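Local coordinates for protein probable 2-phosphosulfolactate phosphatase (Clostridium acetobutylicum, PDB 1VR0) that probably catalyses the magnesium-dependent hydrolysis of (2R)-O-phospho-3-sulfolactate to (2R)-3-sulfolactate and phosphate, at residues A[58-61]-A[65-68]. Residues are numbered along the deposited sequence; the frame is centred on the assembly and turned at random.
Sequences VPVL and EALK
Glu-65 and Ala-66, in the first turn of helix 63-73, both pack against Val-60, next to Pro-59 on strand 56-59. This is the first half of a beta-alpha-beta crossover: the helix leads on to parallel strand 77-81, with strand 109-113 lying between the two in the sheet.

The backbone N of Glu-65 is hydrogen-bonded to OG1 of Thr-62 in the short connection, and the glutamate side chain reaches back over the valine with its aliphatic part. CG swings opposite the backbone N (chi1 159°) and comes to 3.5 Å from Val-60 CB and 3.7 Å from Val-60 CG1. The chain then bends at chi2 (85°), setting the carboxylate farther from the valine and leaving the CG methylene as the touching group.

One residue on, Ala-66 meets the valine with its methyl and, beside it, its backbone N. The CA atoms of Val-60 and Ala-66 are 6.2 Å apart, close enough for these short apolar groups to meet. The alanine also touches Ile-111 and Leu-79, on the other two strands of this small sheet, 109-113 and 77-81. Val-60 is backbone hydrogen-bonded to Met-112, and its O accepts a hydrogen bond from Thr-113 OG1, while its side chain faces the helix. Its two methyls divide the work: CG1 goes to the glutamate, and CG2 sits 3.7 Å from Ala-66 CB and 3.8 Å from Ala-66 N.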
ATOM      1  N   VAL A  58      22.811  16.930   3.748  1.00 39.86           N
ATOM      2  CA  VAL A  58      23.016  16.399   2.407  1.00 39.33           C
ATOM      3  C   VAL A  58      22.821  14.870   2.450  1.00 39.48           C
ATOM      4  O   VAL A  58      23.706  14.152   2.905  1.00 38.85           O
ATOM      5  CB  VAL A  58      24.432  16.676   1.918  1.00 39.49           C
ATOM      6  CG1 VAL A  58      24.621  16.112   0.499  1.00 39.94           C
ATOM      7  CG2 VAL A  58      24.762  18.143   1.993  1.00 39.06           C
ATOM      8  N   PRO A  59      21.652  14.371   1.988  1.00 39.68           N
ATOM      9  CA  PRO A  59      21.386  12.952   1.912  1.00 39.72           C
ATOM     10  C   PRO A  59      22.045  12.284   0.702  1.00 39.72           C
ATOM     11  O   PRO A  59      21.988  12.790  -0.401  1.00 39.12           O
ATOM     12  CB  PRO A  59      19.864  12.905   1.779  1.00 40.29           C
ATOM     13  CG  PRO A  59      19.509  14.108   1.110  1.00 39.72           C
ATOM     14  CD  PRO A  59      20.497  15.149   1.518  1.00 39.49           C
ATOM     15  N   VAL A  60      22.693  11.154   0.935  1.00 40.23           N
ATOM     16  CA  VAL A  60      23.319  10.376  -0.127  1.00 40.45           C
ATOM     17  C   VAL A  60      22.957   8.881   0.007  1.00 40.89           C
ATOM     18  O   VAL A  60      22.454   8.413   1.044  1.00 41.38           O
ATOM     19  CB  VAL A  60      24.832  10.566  -0.143  1.00 40.55           C
ATOM     20  CG1 VAL A  60      25.173  12.048  -0.286  1.00 41.03           C
ATOM     21  CG2 VAL A  60      25.498   9.967   1.095  1.00 40.27           C
ATOM     22  N   LEU A  61      23.210   8.130  -1.054  1.00 41.06           N
ATOM     23  CA  LEU A  61      22.791   6.736  -1.114  1.00 40.89           C
ATOM     24  C   LEU A  61      23.890   5.770  -0.654  1.00 40.91           C
ATOM     25  O   LEU A  61      23.591   4.688  -0.165  1.00 41.04           O
ATOM     26  CB  LEU A  61      22.264   6.394  -2.519  1.00 40.49           C
ATOM     27  CG  LEU A  61      21.006   7.161  -2.987  1.00 40.84           C
ATOM     28  CD1 LEU A  61      20.466   6.594  -4.264  1.00 39.78           C
ATOM     29  CD2 LEU A  61      19.865   7.246  -1.941  1.00 41.98           C
ATOM     30  N   GLU A  65      29.953   7.710  -1.504  1.00 42.41           N
ATOM     31  CA  GLU A  65      29.517   9.043  -1.905  1.00 42.38           C
ATOM     32  C   GLU A  65      29.512  10.018  -0.704  1.00 41.88           C
ATOM     33  O   GLU A  65      29.835  11.187  -0.867  1.00 41.23           O
ATOM     34  CB  GLU A  65      28.159   8.918  -2.607  1.00 43.13           C
ATOM     35  CG  GLU A  65      27.274  10.154  -2.685  1.00 46.21           C
ATOM     36  CD  GLU A  65      27.555  11.086  -3.859  1.00 50.52           C
ATOM     37  OE1 GLU A  65      28.751  11.227  -4.285  1.00 52.17           O
ATOM     38  OE2 GLU A  65      26.532  11.693  -4.314  1.00 52.58           O
ATOM     39  N   ALA A  66      29.180   9.512   0.495  1.00 41.56           N
ATOM     40  CA  ALA A  66      29.230  10.296   1.740  1.00 41.04           C
ATOM     41  C   ALA A  66      30.639  10.760   2.073  1.00 40.50           C
ATOM     42  O   ALA A  66      30.832  11.912   2.468  1.00 40.28           O
ATOM     43  CB  ALA A  66      28.646   9.511   2.912  1.00 40.69           C
ATOM     44  N   LEU A  67      31.622   9.881   1.905  1.00 40.25           N
ATOM     45  CA  LEU A  67      33.015  10.228   2.229  1.00 40.49           C
ATOM     46  C   LEU A  67      33.576  11.233   1.247  1.00 40.44           C
ATOM     47  O   LEU A  67      34.435  12.040   1.597  1.00 40.85           O
ATOM     48  CB  LEU A  67      33.912   8.979   2.297  1.00 40.34           C
ATOM     49  CG  LEU A  67      33.488   7.971   3.395  1.00 41.25           C
ATOM     50  CD1 LEU A  67      34.232   6.616   3.316  1.00 40.72           C
ATOM     51  CD2 LEU A  67      33.623   8.586   4.788  1.00 39.97           C
ATOM     52  N   LYS A  68      33.088  11.172   0.019  1.00 40.45           N
ATOM     53  CA  LYS A  68      33.459  12.108  -1.021  1.00 41.05           C
ATOM     54  C   LYS A  68      32.840  13.492  -0.726  1.00 40.85           C
ATOM     55  O   LYS A  68      33.512  14.525  -0.837  1.00 40.62           O
ATOM     56  CB  LYS A  68      32.997  11.528  -2.370  1.00 41.25           C
ATOM     57  CG  LYS A  68      33.448  12.262  -3.636  1.00 42.69           C
ATOM     58  CD  LYS A  68      32.372  12.135  -4.766  1.00 43.10           C
ATOM     59  CE  LYS A  68      32.926  12.509  -6.167  1.00 43.43           C
ATOM     60  NZ  LYS A  68      31.953  12.129  -7.235  1.00 42.99           N
TER